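Local coordinates for protein type II restriction enzyme NgoMIV (Neisseria gonorrhoeae, PDB 1FIU) that cuts double-stranded DNA at the sequence 5'-GCCGGC-3' after the first G, working as a magnesium-dependent homotetrameric restriction endonuclease, at residues I[195-198]-I[199-203]; I[227-230]-I[231-235]; I[264-267]-I[268-272]. One frame throughout, in Å; residues are numbered along the deposited sequence.

Contact 1: residues I[195-198]-I[199-203]; sequences AQNA and RSEGL. With nucleotides of chain D.
The amide of Gln196 meets the guanidinium of Arg199 edge to edge, the two planes only 13° apart. Gln196 OE1 takes a hydrogen bond from Arg199 NE at 2.8 Å. The donor lies in the plane of the amide carbonyl, and OE1 lies near the guanidinium plane. The N-H is bent, with an angle of 135° at the hydrogen. Gln196 reaches this place by folding at chi2, while Arg199 runs extended from CG to NE beside it. Both flat groups have further partners: Gln196 NE2 donates to Ser192 O and Ser230 O, Arg199 NH2 to Ser230 O and Leu233 O, and Arg199 NH1 forms a salt bridge with Glu237. These bonds should fix the rotation of both groups.

The amide of Asn197 stands at 76° to the carboxylate of Glu201, one turn further on. Their nearest side-chain atoms, Asn197 ND2 and Glu201 OE2, are 4.0 Å apart. Asn197 ND2 instead donates to OP1 of DC1 of chain D, at 2.9 Å in a fairly straight bond. With OD1 held by Lys187, the amide is fixed between a lysine and the 5'-phosphate of the cleaved DNA. The nearest side-chain atom of Glu201 is about 4 Å from a bound magnesium ion, so this turn faces the active site.

In the main chain, Glu201 N donates to Asn197 O at 3.0 Å. This turn belongs to helix 197-208, which crosses from strand 179-187 to strand 215-220 in a beta-alpha-beta unit. Ala198 and Arg199 pack on Ile231 of helix 225-232.

Contact 2: residues I[227-230]-I[231-235]; sequences RISS and IALGT
Leu233 lies against Ser229, one turn earlier, at the end of helix 225-232. Its CB is 3.4 Å from Ser229 O. CG stays close to the same oxygen and also approaches Ser229 CB. CD1 is the branch that reaches the serine side chain, 3.7 Å from Ser229 CB. CG stands beside the backbone N of Leu233 (chi1 -65°), which turns the chain back along the helix. The other branch, CD2, packs on Met268 of helix 259-270. The main chain supports this pairing: Leu233 N donates to Ser229 O at 3.1 Å. Ser229 OG has its own partner, the carbonyl of Ser226.

Ser229 to Leu233 is the closing turn of the helix. Leu233 is the first residue to leave helical backbone angles, and Gly234 continues at positive phi. The helix makes the crossover between strand 215-220 and strand 240-243, a beta-alpha-beta connection in the PDDEXK nuclease fold.

Ile228 O accepts two backbone bonds, from Ile231 N and Ala232 N. The Ala232 donor lies in the carbonyl plane. The Ile231 donor stands above it, 44° out. Ile231 CG2 also comes to 3.4 Å of Ile228 O, beyond the oxygen. Separately, Ala232 CB meets Ile228 CG2 at 4.1 Å.

Ser230 OG turns back to Arg227 O at 2.7 Å, in the carbonyl plane. Its chi1 of 68° places OG between the backbone N and the carbonyl carbon. Arg227 O also accepts from Ser230 N. The Arg227 side chain leads away to Asp34, with which it forms a salt bridge, and to the bound DNA, where its bond to a guanine O6 is weak.

Contact 3: residues I[264-267]-I[268-272]; sequences LFYI and MVNGK
Phe265 and Val269 touch side chain to side chain as their main chains bond. Val269 N donates to Phe265 O at 2.9 Å, in the carbonyl plane. Val269 CG2 stands over one face of the Phe265 ring in a CH-pi contact, 3.9 Å from the centroid and 17° off the normal. Phe265 CG is anti to its backbone N (chi1 174°), which swings the ring towards the following turn.

The neighbouring carbonyls also accept from the residue four on, with donors tilted somewhat from their planes. Leu264 O accepts from Met268 N at 3.0 Å, and Tyr266 O from Asn270 N at 2.7 Å. Gly271 N makes only a weak bond to Ile267 O, with an angle of 126° at the hydrogen. Asn270 ND2 comes to 3.8 Å of Tyr266 CB. Tyr266 OH is engaged by Glu250 and Gln254 of helix 246-256.

Past Asn270 the helix ends in a Schellman motif. Lys272, at positive phi, is its C-prime residue. Lys272 N returns to Val269 O at 3.2 Å, and Arg273 N to Met268 O. Gly271 O accepts from Lys210 of the third subunit.

Met268 closes the apolar side. Its chain bends at chi3, and CE comes to 4.1 Å of Leu264 CG.

Backbone bonds and the Schellman motif satisfy several polar main-chain atoms at the helix end, one of them only weakly. Across this contact the polar bonds therefore stay in the main chain, while the side chains of Leu264, Phe265 and Met268 offer apolar surface to helices 225-232 and 246-256.

How the contacts relate
From the N terminus, contact 1 comes first, on helix 197-208. Contact 2 follows on helix 225-232, and contact 3 on helix 259-270. Each is a turn within one continuous stretch, so none closes a long loop. They stand in series, without nesting or crossing. Contacts 1 and 2 lie on successive beta-alpha-beta crossovers that share strand 215-220. Contact 1 meets the C-terminal end of helix 225-232, where Ile231 CD1 is 3.5 Å from Ala198 CB. Met268 SD of contact 3 lies against Ser229 and Ala232. Contact 2 therefore bridges the other two, which do not touch. All three also reach the second subunit.

Contact 1: residues I[195-198]-I[199-203]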
loop_
_atom_site.group_PDB
_atom_site.type_symbol
_atom_site.label_atom_id
_atom_site.label_comp_id
_atom_site.label_asym_id
_atom_site.label_seq_id
_atom_site.Cartn_x
_atom_site.Cartn_y
_atom_site.Cartn_z
ATOM N N ALA I 195 -6.419 -17.470 -6.207
ATOM C CA ALA I 195 -5.007 -17.367 -5.866
ATOM C C ALA I 195 -4.648 -16.019 -5.252
ATOM O O ALA I 195 -3.589 -15.870 -4.636
ATOM C CB ALA I 195 -4.136 -17.621 -7.123
ATOM N N GLN I 196 -5.530 -15.039 -5.417
ATOM C CA GLN I 196 -5.242 -13.692 -4.922
ATOM C C GLN I 196 -5.250 -13.561 -3.411
ATOM O O GLN I 196 -4.803 -12.532 -2.876
ATOM C CB GLN I 196 -6.208 -12.666 -5.546
ATOM C CG GLN I 196 -6.190 -12.684 -7.084
ATOM C CD GLN I 196 -4.787 -12.658 -7.693
ATOM O OE1 GLN I 196 -3.933 -11.866 -7.301
ATOM N NE2 GLN I 196 -4.547 -13.526 -8.665
ATOM N N ASN I 197 -5.760 -14.562 -2.705
ATOM C CA ASN I 197 -5.715 -14.462 -1.243
ATOM C C ASN I 197 -4.256 -14.498 -0.748
ATOM O O ASN I 197 -3.987 -14.035 0.363
ATOM C CB ASN I 197 -6.581 -15.522 -0.530
ATOM C CG ASN I 197 -6.110 -16.979 -0.730
ATOM O OD1 ASN I 197 -5.229 -17.219 -1.681
ATOM N ND2 ASN I 197 -6.593 -17.895 -0.007
ATOM N N ALA I 198 -3.306 -14.975 -1.577
ATOM C CA ALA I 198 -1.884 -14.968 -1.181
ATOM C C ALA I 198 -1.414 -13.505 -1.147
ATOM O O ALA I 198 -0.581 -13.122 -0.321
ATOM C CB ALA I 198 -1.037 -15.782 -2.178
ATOM N N ARG I 199 -1.958 -12.685 -2.041
ATOM C CA ARG I 199 -1.597 -11.283 -2.060
ATOM C C ARG I 199 -2.196 -10.513 -0.892
ATOM O O ARG I 199 -1.515 -9.661 -0.289
ATOM C CB ARG I 199 -2.030 -10.605 -3.382
ATOM C CG ARG I 199 -1.270 -11.083 -4.620
ATOM C CD ARG I 199 -1.640 -10.260 -5.870
ATOM N NE ARG I 199 -1.259 -10.908 -7.135
ATOM C CZ ARG I 199 -0.101 -10.768 -7.767
ATOM N NH1 ARG I 199 0.861 -9.989 -7.277
ATOM N NH2 ARG I 199 0.089 -11.393 -8.927
ATOM N N SER I 200 -3.460 -10.775 -0.554
ATOM C CA SER I 200 -4.058 -10.042 0.543
ATOM C C SER I 200 -3.425 -10.449 1.870
ATOM O O SER I 200 -3.203 -9.591 2.746
ATOM C CB SER I 200 -5.580 -10.226 0.555
ATOM O OG SER I 200 -5.917 -11.592 0.634
ATOM N N GLU I 201 -3.088 -11.732 2.009
ATOM C CA GLU I 201 -2.445 -12.173 3.246
ATOM C C GLU I 201 -1.051 -11.550 3.329
ATOM O O GLU I 201 -0.635 -11.097 4.402
ATOM C CB GLU I 201 -2.435 -13.714 3.310
ATOM C CG GLU I 201 -3.826 -14.223 3.747
ATOM C CD GLU I 201 -3.995 -15.751 3.744
ATOM O OE1 GLU I 201 -3.101 -16.459 4.265
ATOM O OE2 GLU I 201 -5.043 -16.231 3.238
ATOM N N GLY I 202 -0.337 -11.490 2.208
ATOM C CA GLY I 202 0.982 -10.866 2.211
ATOM C C GLY I 202 0.893 -9.395 2.589
ATOM O O GLY I 202 1.723 -8.905 3.360
ATOM N N LEU I 203 -0.116 -8.679 2.085
ATOM C CA LEU I 203 -0.242 -7.261 2.421
ATOM C C LEU I 203 -0.562 -7.052 3.883
ATOM O O LEU I 203 -0.122 -6.057 4.475
ATOM C CB LEU I 203 -1.285 -6.564 1.542
ATOM C CG LEU I 203 -0.672 -6.262 0.165
ATOM C CD1 LEU I 203 -1.764 -5.954 -0.835
ATOM C CD2 LEU I 203 0.311 -5.091 0.293
ATOM O OP3 DC D 1 -6.936 -20.788 2.535
ATOM P P DC D 1 -6.177 -21.504 1.443
ATOM O OP1 DC D 1 -6.264 -20.821 0.090
ATOM O OP2 DC D 1 -4.770 -21.885 1.839
ATOM O "O5'" DC D 1 -6.940 -22.929 1.225
ATOM C "C5'" DC D 1 -6.510 -24.096 1.927
ATOM C "C4'" DC D 1 -7.108 -25.330 1.298
ATOM O "O4'" DC D 1 -8.522 -25.367 1.634
ATOM C "C3'" DC D 1 -7.061 -25.342 -0.225
ATOM O "O3'" DC D 1 -5.943 -26.048 -0.704
ATOM C "C2'" DC D 1 -8.358 -26.025 -0.643
ATOM C "C1'" DC D 1 -9.288 -25.895 0.544
ATOM N N1 DC D 1 -10.358 -24.915 0.234
ATOM C C2 DC D 1 -11.562 -25.381 -0.276
ATOM O O2 DC D 1 -11.675 -26.587 -0.505
ATOM N N3 DC D 1 -12.577 -24.501 -0.515
ATOM C C4 DC D 1 -12.398 -23.198 -0.283
ATOM N N4 DC D 1 -13.422 -22.369 -0.525
ATOM C C5 DC D 1 -11.160 -22.686 0.214
ATOM C C6 DC D 1 -10.175 -23.573 0.452
#

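Contact 2: residues I[227-230]-I[231-235]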
loop_
_atom_site.group_PDB
_atom_site.type_symbol
_atom_site.label_atom_id
_atom_site.label_comp_id
_atom_site.label_asym_id
_atom_site.label_seq_id
_atom_site.Cartn_x
_atom_site.Cartn_y
_atom_site.Cartn_z
ATOM N N ARG I 227 -1.424 -19.926 -15.157
ATOM C CA ARG I 227 -2.040 -19.867 -13.834
ATOM C C ARG I 227 -1.010 -19.516 -12.762
ATOM O O ARG I 227 -1.310 -18.762 -11.831
ATOM C CB ARG I 227 -2.757 -21.187 -13.539
ATOM C CG ARG I 227 -4.195 -21.169 -14.084
ATOM C CD ARG I 227 -4.824 -22.549 -14.185
ATOM N NE ARG I 227 -6.234 -22.404 -14.509
ATOM C CZ ARG I 227 -6.975 -23.327 -15.119
ATOM N NH1 ARG I 227 -6.450 -24.485 -15.490
ATOM N NH2 ARG I 227 -8.254 -23.092 -15.342
ATOM N N ILE I 228 0.205 -20.027 -12.898
ATOM C CA ILE I 228 1.256 -19.674 -11.943
ATOM C C ILE I 228 1.465 -18.142 -11.985
ATOM O O ILE I 228 1.628 -17.486 -10.929
ATOM C CB ILE I 228 2.597 -20.347 -12.321
ATOM C CG1 ILE I 228 2.477 -21.864 -12.167
ATOM C CG2 ILE I 228 3.758 -19.758 -11.478
ATOM C CD1 ILE I 228 3.591 -22.601 -12.877
ATOM N N SER I 229 1.446 -17.568 -13.193
ATOM C CA SER I 229 1.690 -16.135 -13.358
ATOM C C SER I 229 0.690 -15.232 -12.638
ATOM O O SER I 229 1.027 -14.083 -12.318
ATOM C CB SER I 229 1.753 -15.761 -14.862
ATOM O OG SER I 229 0.445 -15.642 -15.422
ATOM N N SER I 230 -0.513 -15.749 -12.365
ATOM C CA SER I 230 -1.536 -14.956 -11.687
ATOM C C SER I 230 -1.115 -14.587 -10.252
ATOM O O SER I 230 -1.674 -13.678 -9.677
ATOM C CB SER I 230 -2.900 -15.666 -11.679
ATOM O OG SER I 230 -2.908 -16.831 -10.879
ATOM N N ILE I 231 -0.164 -15.316 -9.679
ATOM C CA ILE I 231 0.343 -14.939 -8.351
ATOM C C ILE I 231 1.846 -14.589 -8.398
ATOM O O ILE I 231 2.314 -13.777 -7.598
ATOM C CB ILE I 231 0.045 -16.060 -7.298
ATOM C CG1 ILE I 231 0.443 -15.604 -5.883
ATOM C CG2 ILE I 231 0.753 -17.337 -7.672
ATOM C CD1 ILE I 231 -0.405 -14.437 -5.329
ATOM N N ALA I 232 2.599 -15.148 -9.358
ATOM C CA ALA I 232 4.032 -14.883 -9.436
ATOM C C ALA I 232 4.408 -13.523 -10.029
ATOM O O ALA I 232 5.380 -12.886 -9.598
ATOM C CB ALA I 232 4.733 -15.992 -10.236
ATOM N N LEU I 233 3.656 -13.059 -11.023
ATOM C CA LEU I 233 4.013 -11.763 -11.618
ATOM C C LEU I 233 3.713 -10.593 -10.695
ATOM O O LEU I 233 2.788 -10.642 -9.905
ATOM C CB LEU I 233 3.271 -11.560 -12.953
ATOM C CG LEU I 233 3.644 -12.519 -14.080
ATOM C CD1 LEU I 233 2.737 -12.177 -15.276
ATOM C CD2 LEU I 233 5.105 -12.416 -14.471
ATOM N N GLY I 234 4.515 -9.536 -10.814
ATOM C CA GLY I 234 4.307 -8.361 -9.998
ATOM C C GLY I 234 5.119 -8.468 -8.717
ATOM O O GLY I 234 5.612 -9.554 -8.382
ATOM N N THR I 235 5.245 -7.347 -8.004
ATOM C CA THR I 235 6.008 -7.319 -6.755
ATOM C C THR I 235 5.272 -6.522 -5.699
ATOM O O THR I 235 4.349 -5.761 -6.004
ATOM C CB THR I 235 7.401 -6.651 -6.954
ATOM O OG1 THR I 235 7.229 -5.330 -7.476
ATOM C CG2 THR I 235 8.256 -7.462 -7.916
#

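Contact 3: residues I[264-267]-I[268-272]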
loop_
_atom_site.group_PDB
_atom_site.type_symbol
_atom_site.label_atom_id
_atom_site.label_comp_id
_atom_site.label_asym_id
_atom_site.label_seq_id
_atom_site.Cartn_x
_atom_site.Cartn_y
_atom_site.Cartn_z
ATOM N N LEU I 264 6.538 -17.343 -21.149
ATOM C CA LEU I 264 6.028 -16.880 -19.859
ATOM C C LEU I 264 6.835 -17.499 -18.723
ATOM O O LEU I 264 7.178 -16.810 -17.744
ATOM C CB LEU I 264 4.533 -17.197 -19.747
ATOM C CG LEU I 264 3.812 -16.690 -18.483
ATOM C CD1 LEU I 264 4.153 -15.196 -18.224
ATOM C CD2 LEU I 264 2.316 -16.880 -18.654
ATOM N N PHE I 265 7.156 -18.782 -18.861
ATOM C CA PHE I 265 7.971 -19.489 -17.880
ATOM C C PHE I 265 9.301 -18.746 -17.696
ATOM O O PHE I 265 9.716 -18.488 -16.568
ATOM C CB PHE I 265 8.263 -20.923 -18.360
ATOM C CG PHE I 265 9.214 -21.687 -17.487
ATOM C CD1 PHE I 265 8.739 -22.469 -16.422
ATOM C CD2 PHE I 265 10.586 -21.677 -17.749
ATOM C CE1 PHE I 265 9.618 -23.233 -15.647
ATOM C CE2 PHE I 265 11.468 -22.432 -16.989
ATOM C CZ PHE I 265 10.980 -23.225 -15.922
ATOM N N TYR I 266 9.994 -18.415 -18.792
ATOM C CA TYR I 266 11.267 -17.707 -18.636
ATOM C C TYR I 266 11.127 -16.278 -18.145
ATOM O O TYR I 266 12.037 -15.766 -17.503
ATOM C CB TYR I 266 12.104 -17.769 -19.931
ATOM C CG TYR I 266 12.662 -19.156 -20.148
ATOM C CD1 TYR I 266 12.240 -19.938 -21.222
ATOM C CD2 TYR I 266 13.544 -19.727 -19.226
ATOM C CE1 TYR I 266 12.674 -21.254 -21.371
ATOM C CE2 TYR I 266 13.985 -21.048 -19.364
ATOM C CZ TYR I 266 13.542 -21.804 -20.441
ATOM O OH TYR I 266 13.946 -23.113 -20.592
ATOM N N ILE I 267 10.004 -15.628 -18.424
ATOM C CA ILE I 267 9.805 -14.270 -17.912
ATOM C C ILE I 267 9.794 -14.372 -16.388
ATOM O O ILE I 267 10.431 -13.565 -15.690
ATOM C CB ILE I 267 8.477 -13.670 -18.376
ATOM C CG1 ILE I 267 8.621 -13.229 -19.839
ATOM C CG2 ILE I 267 8.099 -12.459 -17.506
ATOM C CD1 ILE I 267 7.332 -12.832 -20.470
ATOM N N MET I 268 9.080 -15.369 -15.877
ATOM C CA MET I 268 9.005 -15.563 -14.426
ATOM C C MET I 268 10.312 -16.056 -13.820
ATOM O O MET I 268 10.728 -15.560 -12.769
ATOM C CB MET I 268 7.868 -16.532 -14.065
ATOM C CG MET I 268 6.497 -16.008 -14.423
ATOM S SD MET I 268 5.167 -17.071 -13.847
ATOM C CE MET I 268 5.230 -18.449 -15.091
ATOM N N VAL I 269 10.986 -17.006 -14.460
ATOM C CA VAL I 269 12.234 -17.513 -13.900
ATOM C C VAL I 269 13.380 -16.509 -14.039
ATOM O O VAL I 269 14.100 -16.226 -13.072
ATOM C CB VAL I 269 12.628 -18.854 -14.556
ATOM C CG1 VAL I 269 14.018 -19.289 -14.085
ATOM C CG2 VAL I 269 11.575 -19.916 -14.214
ATOM N N ASN I 270 13.557 -15.950 -15.230
ATOM C CA ASN I 270 14.627 -14.985 -15.397
ATOM C C ASN I 270 14.328 -13.707 -14.616
ATOM O O ASN I 270 15.254 -12.987 -14.216
ATOM C CB ASN I 270 14.833 -14.659 -16.876
ATOM C CG ASN I 270 15.369 -15.840 -17.657
ATOM O OD1 ASN I 270 15.971 -16.750 -17.091
ATOM N ND2 ASN I 270 15.170 -15.820 -18.973
ATOM N N GLY I 271 13.038 -13.446 -14.412
ATOM C CA GLY I 271 12.560 -12.278 -13.700
ATOM C C GLY I 271 12.508 -12.465 -12.188
ATOM O O GLY I 271 11.917 -11.649 -11.491
ATOM N N LYS I 272 13.113 -13.541 -11.712
ATOM C CA LYS I 272 13.189 -13.809 -10.272
ATOM C C LYS I 272 11.842 -13.854 -9.571
ATOM O O LYS I 272 11.716 -13.372 -8.436
ATOM C CB LYS I 272 14.067 -12.743 -9.594
ATOM C CG LYS I 272 15.441 -12.567 -10.243
ATOM C CD LYS I 272 16.197 -13.871 -10.335
ATOM C CE LYS I 272 17.516 -13.708 -11.091
ATOM N NZ LYS I 272 18.225 -15.012 -11.289
#